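Long-range contacts in transcription regulator (Lactobacillus plantarum WCFS1, PDB 3CLK), which probably regulates transcription by binding DNA, sensing a small effector through a two-lobed domain of the periplasmic binding protein type: residues Ile121-Arg126 with Lys276-Leu281; Tyr114-Leu119 with Thr234-Asp239; Leu71-Leu76 with Leu94-Asp99. All coordinates share one frame; numbering follows the deposited sequence.

Contact 1: Ile121-Arg126 with Lys276-Leu281; sequences INEGHR and KSTARL
Arg280 passes over Glu123 without forming a salt bridge to it: one face of the guanidinium lies on the backbone of Glu123, and the N-H groups work on the carbonyl of the residue before. NH1 of Arg280 donates to Asn122 O at 2.8 Å, on a lone pair in the carbonyl plane, though the oxygen sits 26° out of the guanidinium plane. Water 1 completes a second path, donating to Asn122 O and accepting from Arg280 NH2 at 2.6 Å. The Glu123 carboxylate stands steeply to the guanidinium, its OE2 4.4 Å from Arg280 NH1, so charge alone relates the two.

Helix 109-121 ends here in a Schellman motif, with Gly124 at positive phi as its C-prime residue. Just before it, Glu123 O takes Leu281 N at 3.0 Å and a CA-H...O contact from Arg280. His125, its CG anti to the carbonyl carbon (chi1 -62°), reaches across so that NE2 donates to Ala279 O at 2.9 Å. ND1 is hydrogen-bonded to Thr187 OG1, and Leu281 CB rides over a ring face, 4.3 Å from the centroid. A leucine in place of His125 would probably leave Ala279 O and Thr187 OG1 without their mate and let the last residues of the model shift.

Asn122 O and Glu123 O lie just past a helix C-terminus, where the partial negative charge would probably favour the guanidinium; Ala279 O is an acceptor of the tail itself, whose backbone is thus held largely by polar bonds.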
loop_
_atom_site.group_PDB
_atom_site.type_symbol
_atom_site.label_atom_id
_atom_site.label_comp_id
_atom_site.label_asym_id
_atom_site.label_seq_id
_atom_site.Cartn_x
_atom_site.Cartn_y
_atom_site.Cartn_z
ATOM N N ILE B 121 -23.286 -2.726 17.826
ATOM C CA ILE B 121 -24.504 -2.645 18.626
ATOM C C ILE B 121 -25.332 -3.917 18.455
ATOM O O ILE B 121 -25.858 -4.458 19.429
ATOM C CB ILE B 121 -25.368 -1.425 18.229
ATOM C CG1 ILE B 121 -24.677 -0.128 18.663
ATOM C CG2 ILE B 121 -26.740 -1.526 18.888
ATOM C CD1 ILE B 121 -25.307 1.139 18.070
ATOM N N ASN B 122 -25.452 -4.394 17.220
ATOM C CA ASN B 122 -26.221 -5.608 16.966
ATOM C C ASN B 122 -25.546 -6.858 17.535
ATOM O O ASN B 122 -26.179 -7.915 17.670
ATOM C CB ASN B 122 -26.476 -5.761 15.467
ATOM C CG ASN B 122 -27.409 -4.683 14.932
ATOM O OD1 ASN B 122 -28.220 -4.133 15.677
ATOM N ND2 ASN B 122 -27.311 -4.392 13.643
ATOM N N GLU B 123 -24.261 -6.737 17.864
ATOM C CA GLU B 123 -23.521 -7.847 18.457
ATOM C C GLU B 123 -23.574 -7.725 19.981
ATOM O O GLU B 123 -22.907 -8.468 20.697
ATOM C CB GLU B 123 -22.063 -7.855 17.978
ATOM C CG GLU B 123 -21.907 -8.235 16.504
ATOM C CD GLU B 123 -21.421 -9.658 16.300
ATOM O OE1 GLU B 123 -20.206 -9.906 16.469
ATOM O OE2 GLU B 123 -22.254 -10.531 15.972
ATOM N N GLY B 124 -24.357 -6.767 20.472
ATOM C CA GLY B 124 -24.508 -6.607 21.909
ATOM C C GLY B 124 -23.707 -5.528 22.617
ATOM O O GLY B 124 -23.911 -5.304 23.810
ATOM N N HIS B 125 -22.808 -4.857 21.900
ATOM C CA HIS B 125 -21.972 -3.807 22.491
ATOM C C HIS B 125 -22.718 -2.488 22.688
ATOM O O HIS B 125 -23.563 -2.124 21.884
ATOM C CB HIS B 125 -20.750 -3.550 21.593
ATOM C CG HIS B 125 -19.855 -4.741 21.433
ATOM N ND1 HIS B 125 -18.883 -5.072 22.354
ATOM C CD2 HIS B 125 -19.833 -5.721 20.496
ATOM C CE1 HIS B 125 -18.304 -6.203 21.992
ATOM N NE2 HIS B 125 -18.863 -6.619 20.868
ATOM N N ARG B 126 -22.377 -1.769 23.752
ATOM C CA ARG B 126 -22.990 -0.471 24.037
ATOM C C ARG B 126 -21.926 0.562 24.401
ATOM O O ARG B 126 -22.150 1.761 24.271
ATOM C CB ARG B 126 -24.025 -0.592 25.162
ATOM C CG ARG B 126 -25.310 -1.297 24.735
ATOM C CD ARG B 126 -26.351 -1.274 25.854
ATOM N NE ARG B 126 -26.794 0.081 26.185
ATOM C CZ ARG B 126 -27.593 0.824 25.426
ATOM N NH1 ARG B 126 -28.052 0.354 24.274
ATOM N NH2 ARG B 126 -27.936 2.044 25.824
ATOM N N LYS B 276 -12.560 -11.874 11.659
ATOM C CA LYS B 276 -12.384 -12.487 12.972
ATOM C C LYS B 276 -12.093 -11.548 14.139
ATOM O O LYS B 276 -11.690 -12.002 15.213
ATOM C CB LYS B 276 -11.271 -13.536 12.878
ATOM C CG LYS B 276 -11.627 -14.704 11.957
ATOM C CD LYS B 276 -12.834 -15.468 12.498
ATOM C CE LYS B 276 -13.252 -16.583 11.560
ATOM N NZ LYS B 276 -12.131 -17.532 11.311
ATOM N N SER B 277 -12.316 -10.254 13.945
ATOM C CA SER B 277 -12.026 -9.277 14.986
ATOM C C SER B 277 -13.220 -8.802 15.811
ATOM O O SER B 277 -13.079 -7.878 16.613
ATOM C CB SER B 277 -11.334 -8.062 14.364
ATOM O OG SER B 277 -12.224 -7.384 13.492
ATOM N N THR B 278 -14.387 -9.414 15.614
ATOM C CA THR B 278 -15.587 -9.046 16.366
ATOM C C THR B 278 -16.264 -10.281 16.947
ATOM O O THR B 278 -16.170 -11.365 16.388
ATOM C CB THR B 278 -16.647 -8.306 15.487
ATOM O OG1 THR B 278 -17.042 -9.139 14.389
ATOM C CG2 THR B 278 -16.086 -6.999 14.944
ATOM N N ALA B 279 -16.935 -10.108 18.080
ATOM C CA ALA B 279 -17.666 -11.191 18.738
ATOM C C ALA B 279 -18.753 -10.566 19.602
ATOM O O ALA B 279 -18.614 -9.419 20.043
ATOM C CB ALA B 279 -16.727 -12.029 19.600
ATOM N N ARG B 280 -19.841 -11.297 19.839
ATOM C CA ARG B 280 -20.910 -10.750 20.669
ATOM C C ARG B 280 -20.363 -10.419 22.055
ATOM O O ARG B 280 -19.468 -11.096 22.549
ATOM C CB ARG B 280 -22.074 -11.737 20.804
ATOM C CG ARG B 280 -22.837 -11.993 19.518
ATOM C CD ARG B 280 -24.211 -12.545 19.842
ATOM N NE ARG B 280 -25.001 -11.553 20.564
ATOM C CZ ARG B 280 -25.721 -10.602 19.978
ATOM N NH1 ARG B 280 -25.762 -10.523 18.654
ATOM N NH2 ARG B 280 -26.371 -9.714 20.712
ATOM N N LEU B 281 -20.910 -9.378 22.674
ATOM C CA LEU B 281 -20.465 -8.953 23.993
ATOM C C LEU B 281 -20.531 -10.075 25.031
ATOM O O LEU B 281 -19.485 -10.356 25.659
ATOM C CB LEU B 281 -21.304 -7.764 24.464
ATOM C CG LEU B 281 -20.919 -7.202 25.832
ATOM C CD1 LEU B 281 -19.523 -6.603 25.763
ATOM C CD2 LEU B 281 -21.933 -6.153 26.258
HETATM O O HOH W 1 -28.334 -8.180 19.880
#

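Contact 2: Tyr114-Leu119 with Thr234-Asp239; sequences YQATNL and TSISQD
Ile236 fits against Ala116 where helix 109-121 lies on the mixed sheet of an alpha/beta lobe of the periplasmic binding protein type. Helix 114-119 runs nearly antiparallel to strand 234-237, at 154°, with their axes 8.6 Å apart.

The CA-CB bond of Ile236 points toward the helix. From CB the longer branch leaves with CG1 anti to the carbonyl carbon (chi1 -67°), which carries CG1 straight to Ala116, 3.6 Å from its CA and 3.7 Å from its CB; the small methyl lets the strand side chain come right up to the helix backbone. At the tip, CD1 lies along the main chain, 3.9 Å from Ala116 N and 4.1 Å from Gln115 CB. It also meets Leu119 CD1 one turn further on, the two side chains sliding past each other in opposite directions. Pro272 of strand 271-273 touches Gln115, Leu119 and Ile236, while Val218 of strand 216-219 touches Ala116 and Leu119.

Thr234 divides its two branches: OG1 is hydrogen-bonded to the backbone N of Arg275, and the methyl CG2, anti to its own backbone N, meets Leu119 CD1 at 4.0 Å.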
loop_
_atom_site.group_PDB
_atom_site.type_symbol
_atom_site.label_atom_id
_atom_site.label_comp_id
_atom_site.label_asym_id
_atom_site.label_seq_id
_atom_site.Cartn_x
_atom_site.Cartn_y
_atom_site.Cartn_z
ATOM N N TYR B 114 -22.369 4.913 10.572
ATOM C CA TYR B 114 -23.631 4.345 11.021
ATOM C C TYR B 114 -23.588 2.817 10.985
ATOM O O TYR B 114 -23.917 2.167 11.969
ATOM C CB TYR B 114 -24.763 4.849 10.126
ATOM C CG TYR B 114 -26.156 4.471 10.585
ATOM C CD1 TYR B 114 -26.711 5.019 11.746
ATOM C CD2 TYR B 114 -26.942 3.607 9.828
ATOM C CE1 TYR B 114 -28.025 4.717 12.131
ATOM C CE2 TYR B 114 -28.245 3.300 10.199
ATOM C CZ TYR B 114 -28.784 3.858 11.349
ATOM O OH TYR B 114 -30.086 3.558 11.693
ATOM N N GLN B 115 -23.182 2.251 9.854
ATOM C CA GLN B 115 -23.101 0.797 9.721
ATOM C C GLN B 115 -22.028 0.160 10.608
ATOM O O GLN B 115 -22.250 -0.895 11.205
ATOM C CB GLN B 115 -22.856 0.415 8.262
ATOM C CG GLN B 115 -24.111 0.516 7.403
ATOM C CD GLN B 115 -23.919 -0.072 6.021
ATOM O OE1 GLN B 115 -23.444 -1.196 5.872
ATOM N NE2 GLN B 115 -24.304 0.680 5.003
ATOM N N ALA B 116 -20.872 0.801 10.697
ATOM C CA ALA B 116 -19.779 0.288 11.523
ATOM C C ALA B 116 -20.220 0.165 12.978
ATOM O O ALA B 116 -19.976 -0.848 13.645
ATOM C CB ALA B 116 -18.563 1.228 11.421
ATOM N N THR B 117 -20.876 1.212 13.461
ATOM C CA THR B 117 -21.340 1.259 14.835
ATOM C C THR B 117 -22.477 0.279 15.109
ATOM O O THR B 117 -22.467 -0.416 16.127
ATOM C CB THR B 117 -21.776 2.689 15.199
ATOM O OG1 THR B 117 -20.720 3.601 14.868
ATOM C CG2 THR B 117 -22.074 2.790 16.685
ATOM N N ASN B 118 -23.454 0.217 14.210
ATOM C CA ASN B 118 -24.570 -0.705 14.396
ATOM C C ASN B 118 -24.102 -2.152 14.367
ATOM O O ASN B 118 -24.695 -3.013 15.019
ATOM C CB ASN B 118 -25.644 -0.481 13.326
ATOM C CG ASN B 118 -26.593 0.644 13.691
ATOM O OD1 ASN B 118 -27.311 1.175 12.837
ATOM N ND2 ASN B 118 -26.612 1.006 14.970
ATOM N N LEU B 119 -23.041 -2.424 13.612
ATOM C CA LEU B 119 -22.509 -3.780 13.534
ATOM C C LEU B 119 -22.150 -4.252 14.948
ATOM O O LEU B 119 -22.429 -5.400 15.320
ATOM C CB LEU B 119 -21.278 -3.815 12.617
ATOM C CG LEU B 119 -20.741 -5.189 12.186
ATOM C CD1 LEU B 119 -19.812 -5.031 10.987
ATOM C CD2 LEU B 119 -20.018 -5.859 13.355
ATOM N N THR B 234 -12.614 -7.383 10.798
ATOM C CA THR B 234 -13.953 -7.279 10.257
ATOM C C THR B 234 -13.998 -5.829 9.821
ATOM O O THR B 234 -13.429 -4.954 10.486
ATOM C CB THR B 234 -15.027 -7.531 11.326
ATOM O OG1 THR B 234 -15.058 -8.927 11.630
ATOM C CG2 THR B 234 -16.405 -7.101 10.830
ATOM N N SER B 235 -14.673 -5.555 8.717
ATOM C CA SER B 235 -14.689 -4.189 8.240
ATOM C C SER B 235 -15.923 -3.780 7.478
ATOM O O SER B 235 -16.756 -4.608 7.101
ATOM C CB SER B 235 -13.484 -3.972 7.325
ATOM O OG SER B 235 -13.604 -4.771 6.154
ATOM N N ILE B 236 -16.029 -2.471 7.282
ATOM C CA ILE B 236 -17.082 -1.877 6.482
ATOM C C ILE B 236 -16.227 -1.569 5.268
ATOM O O ILE B 236 -15.385 -0.660 5.293
ATOM C CB ILE B 236 -17.631 -0.583 7.109
ATOM C CG1 ILE B 236 -18.364 -0.915 8.410
ATOM C CG2 ILE B 236 -18.580 0.114 6.130
ATOM C CD1 ILE B 236 -19.494 -1.929 8.248
ATOM N N SER B 237 -16.408 -2.359 4.219
ATOM C CA SER B 237 -15.603 -2.220 3.020
ATOM C C SER B 237 -16.184 -1.266 2.002
ATOM O O SER B 237 -17.387 -1.283 1.740
ATOM C CB SER B 237 -15.395 -3.594 2.392
ATOM O OG SER B 237 -14.881 -4.486 3.365
ATOM N N GLN B 238 -15.319 -0.420 1.449
ATOM C CA GLN B 238 -15.727 0.544 0.436
ATOM C C GLN B 238 -15.388 -0.092 -0.898
ATOM O O GLN B 238 -14.394 -0.812 -1.012
ATOM C CB GLN B 238 -14.943 1.859 0.571
ATOM C CG GLN B 238 -15.097 2.566 1.902
ATOM C CD GLN B 238 -14.576 3.995 1.851
ATOM O OE1 GLN B 238 -15.079 4.817 1.090
ATOM N NE2 GLN B 238 -13.563 4.292 2.654
ATOM N N ASP B 239 -16.205 0.173 -1.908
ATOM C CA ASP B 239 -15.950 -0.391 -3.220
ATOM C C ASP B 239 -15.103 0.582 -4.024
ATOM O O ASP B 239 -15.589 1.196 -4.974
ATOM C CB ASP B 239 -17.264 -0.663 -3.952
ATOM C CG ASP B 239 -17.076 -1.558 -5.161
ATOM O OD1 ASP B 239 -15.948 -1.625 -5.685
ATOM O OD2 ASP B 239 -18.059 -2.191 -5.593
#

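Contact 3: Leu71-Leu76 with Leu94-Asp99; sequences LLSIAL and LSMGFD
Leu94 N donates to Leu71 O at 2.7 Å, and the N-H points almost straight at the oxygen (174°) although it arrives 36° above the carbonyl plane. The carbonyl of the same leucine, on the same side of its strand, accepts from Ser73 N, also at 2.7 Å. Leu94 thus spans the residues before and after Leu72, the hydrogen-bonding pattern of a parallel bridge.

On the face of the sheet that carries them both, Leu72 and Leu94 lie side by side and point the same way. Leu72 CD2 is pressed against Leu94 CD1 at 3.2 Å, tighter than usual van der Waals contact, and both side chains rest on Ile26 of helix 22-34.

The pair belongs to a beta-alpha-beta crossover: strand 68-72 leads through helix 78-86 to strand 91-94, its neighbour in the parallel sheet of the N-terminal lobe. The contact sits at the C-terminal strand ends, the edge that in periplasmic binding protein folds faces the cleft between lobes; in keeping with this, Met96 reaches Thr139 on helix 138-153 of the other lobe.

Past the bridge, Ser73 and Ser95 both have positive phi, and the chains turn out of the sheet. Water 2 joins them, 3.2 Å from Ser73 OG and donating to Ser95 O at 2.8 Å. The extended chain of Met96, a selenomethionine, carries SE to 3.6 Å from Ile74 O, and chi3 (-87°) turns the methyl aside toward Ser73. CE sits between Ser73 OG, at 3.5 Å, and Ala75 CB on the other side. Phe98 brings only a ring edge toward Ile74 O; Phe93 packs edge-to-face with that ring, and Arg102 makes a cation-pi contact with it.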
loop_
_atom_site.group_PDB
_atom_site.type_symbol
_atom_site.label_atom_id
_atom_site.label_comp_id
_atom_site.label_asym_id
_atom_site.label_seq_id
_atom_site.Cartn_x
_atom_site.Cartn_y
_atom_site.Cartn_z
ATOM N N LEU B 71 -9.632 13.034 -9.220
ATOM C CA LEU B 71 -8.885 13.359 -8.009
ATOM C C LEU B 71 -9.233 12.391 -6.887
ATOM O O LEU B 71 -10.334 12.422 -6.340
ATOM C CB LEU B 71 -9.155 14.810 -7.582
ATOM C CG LEU B 71 -8.764 15.856 -8.638
ATOM C CD1 LEU B 71 -9.943 16.093 -9.576
ATOM C CD2 LEU B 71 -8.355 17.148 -7.968
ATOM N N LEU B 72 -8.275 11.528 -6.567
ATOM C CA LEU B 72 -8.438 10.519 -5.534
ATOM C C LEU B 72 -8.274 11.070 -4.132
ATOM O O LEU B 72 -7.159 11.177 -3.614
ATOM C CB LEU B 72 -7.438 9.379 -5.746
ATOM C CG LEU B 72 -7.447 8.677 -7.109
ATOM C CD1 LEU B 72 -6.758 7.318 -6.987
ATOM C CD2 LEU B 72 -8.871 8.489 -7.583
ATOM N N SER B 73 -9.397 11.425 -3.526
ATOM C CA SER B 73 -9.410 11.948 -2.171
ATOM C C SER B 73 -8.380 13.051 -1.947
ATOM O O SER B 73 -7.525 12.941 -1.065
ATOM C CB SER B 73 -9.170 10.808 -1.181
ATOM O OG SER B 73 -9.506 11.206 0.133
ATOM N N ILE B 74 -8.457 14.105 -2.752
ATOM C CA ILE B 74 -7.542 15.238 -2.619
ATOM C C ILE B 74 -8.340 16.462 -2.182
ATOM O O ILE B 74 -9.345 16.815 -2.804
ATOM C CB ILE B 74 -6.814 15.565 -3.956
ATOM C CG1 ILE B 74 -5.465 14.846 -4.020
ATOM C CG2 ILE B 74 -6.587 17.072 -4.082
ATOM C CD1 ILE B 74 -5.562 13.362 -4.199
ATOM N N ALA B 75 -7.889 17.105 -1.109
ATOM C CA ALA B 75 -8.555 18.297 -0.599
ATOM C C ALA B 75 -7.873 19.537 -1.174
ATOM O O ALA B 75 -6.910 20.053 -0.605
ATOM C CB ALA B 75 -8.491 18.321 0.927
ATOM N N LEU B 76 -8.374 20.010 -2.309
ATOM C CA LEU B 76 -7.802 21.187 -2.957
ATOM C C LEU B 76 -8.107 22.474 -2.199
ATOM O O LEU B 76 -9.151 22.606 -1.574
ATOM C CB LEU B 76 -8.339 21.322 -4.383
ATOM C CG LEU B 76 -7.997 20.232 -5.397
ATOM C CD1 LEU B 76 -8.727 20.519 -6.704
ATOM C CD2 LEU B 76 -6.496 20.184 -5.619
ATOM N N LEU B 94 -12.837 11.399 -6.395
ATOM C CA LEU B 94 -13.125 10.023 -6.001
ATOM C C LEU B 94 -12.770 9.787 -4.528
ATOM O O LEU B 94 -11.767 10.311 -4.027
ATOM C CB LEU B 94 -12.339 9.026 -6.867
ATOM C CG LEU B 94 -12.540 9.057 -8.386
ATOM C CD1 LEU B 94 -11.715 7.957 -9.048
ATOM C CD2 LEU B 94 -14.014 8.880 -8.708
ATOM N N SER B 95 -13.609 9.002 -3.853
ATOM C CA SER B 95 -13.424 8.638 -2.449
ATOM C C SER B 95 -13.531 9.798 -1.459
ATOM O O SER B 95 -13.018 9.712 -0.340
ATOM C CB SER B 95 -12.073 7.941 -2.282
ATOM O OG SER B 95 -12.127 7.014 -1.217
HETATM N N MSE B 96 -14.202 10.871 -1.866
HETATM C CA MSE B 96 -14.377 12.034 -1.003
HETATM C C MSE B 96 -15.642 12.803 -1.376
HETATM O O MSE B 96 -15.903 13.047 -2.551
HETATM C CB MSE B 96 -13.153 12.956 -1.111
HETATM C CG MSE B 96 -13.200 14.190 -0.221
HETATM SE SE MSE B 96 -11.637 15.329 -0.474
HETATM C CE MSE B 96 -10.456 14.474 0.800
ATOM N N GLY B 97 -16.424 13.178 -0.371
ATOM C CA GLY B 97 -17.645 13.929 -0.610
ATOM C C GLY B 97 -17.445 15.393 -0.266
ATOM O O GLY B 97 -16.441 15.761 0.345
ATOM N N PHE B 98 -18.406 16.230 -0.646
ATOM C CA PHE B 98 -18.324 17.665 -0.394
ATOM C C PHE B 98 -19.689 18.251 -0.072
ATOM O O PHE B 98 -20.722 17.681 -0.432
ATOM C CB PHE B 98 -17.763 18.374 -1.625
ATOM C CG PHE B 98 -16.375 17.949 -1.985
ATOM C CD1 PHE B 98 -15.278 18.486 -1.321
ATOM C CD2 PHE B 98 -16.161 17.010 -2.985
ATOM C CE1 PHE B 98 -13.982 18.095 -1.654
ATOM C CE2 PHE B 98 -14.874 16.613 -3.324
ATOM C CZ PHE B 98 -13.780 17.156 -2.659
ATOM N N ASP B 99 -19.690 19.399 0.599
ATOM C CA ASP B 99 -20.936 20.065 0.955
ATOM C C ASP B 99 -21.532 20.808 -0.237
ATOM O O ASP B 99 -22.752 20.924 -0.348
ATOM C CB ASP B 99 -20.712 21.046 2.109
ATOM C CG ASP B 99 -20.504 20.346 3.438
ATOM O OD1 ASP B 99 -21.429 19.632 3.884
ATOM O OD2 ASP B 99 -19.419 20.513 4.035
HETATM O O HOH W 2 -12.228 11.299 1.842
#

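How the contacts relate
Contacts 1 and 2 share one lobe and one helix: contact 2 lies along the middle of helix 109-121, contact 1 just beyond its C-terminus. They touch through Ser277 OG, which is probably hydrogen-bonded to Thr234 N, and their segments alternate along the chain. Chemistry follows depth. Buried contact 2 is purely apolar across its two segments, whereas contact 1, at the surface, depends on main-chain carbonyls, an arginine, a histidine and a water. Contact 3 belongs to the other lobe, on the far side of the chain's centre from both, about 32 Å from contact 1 between centres. Partly buried, it combines sheet bonds and leucine packing with a single water bridging two loop serines.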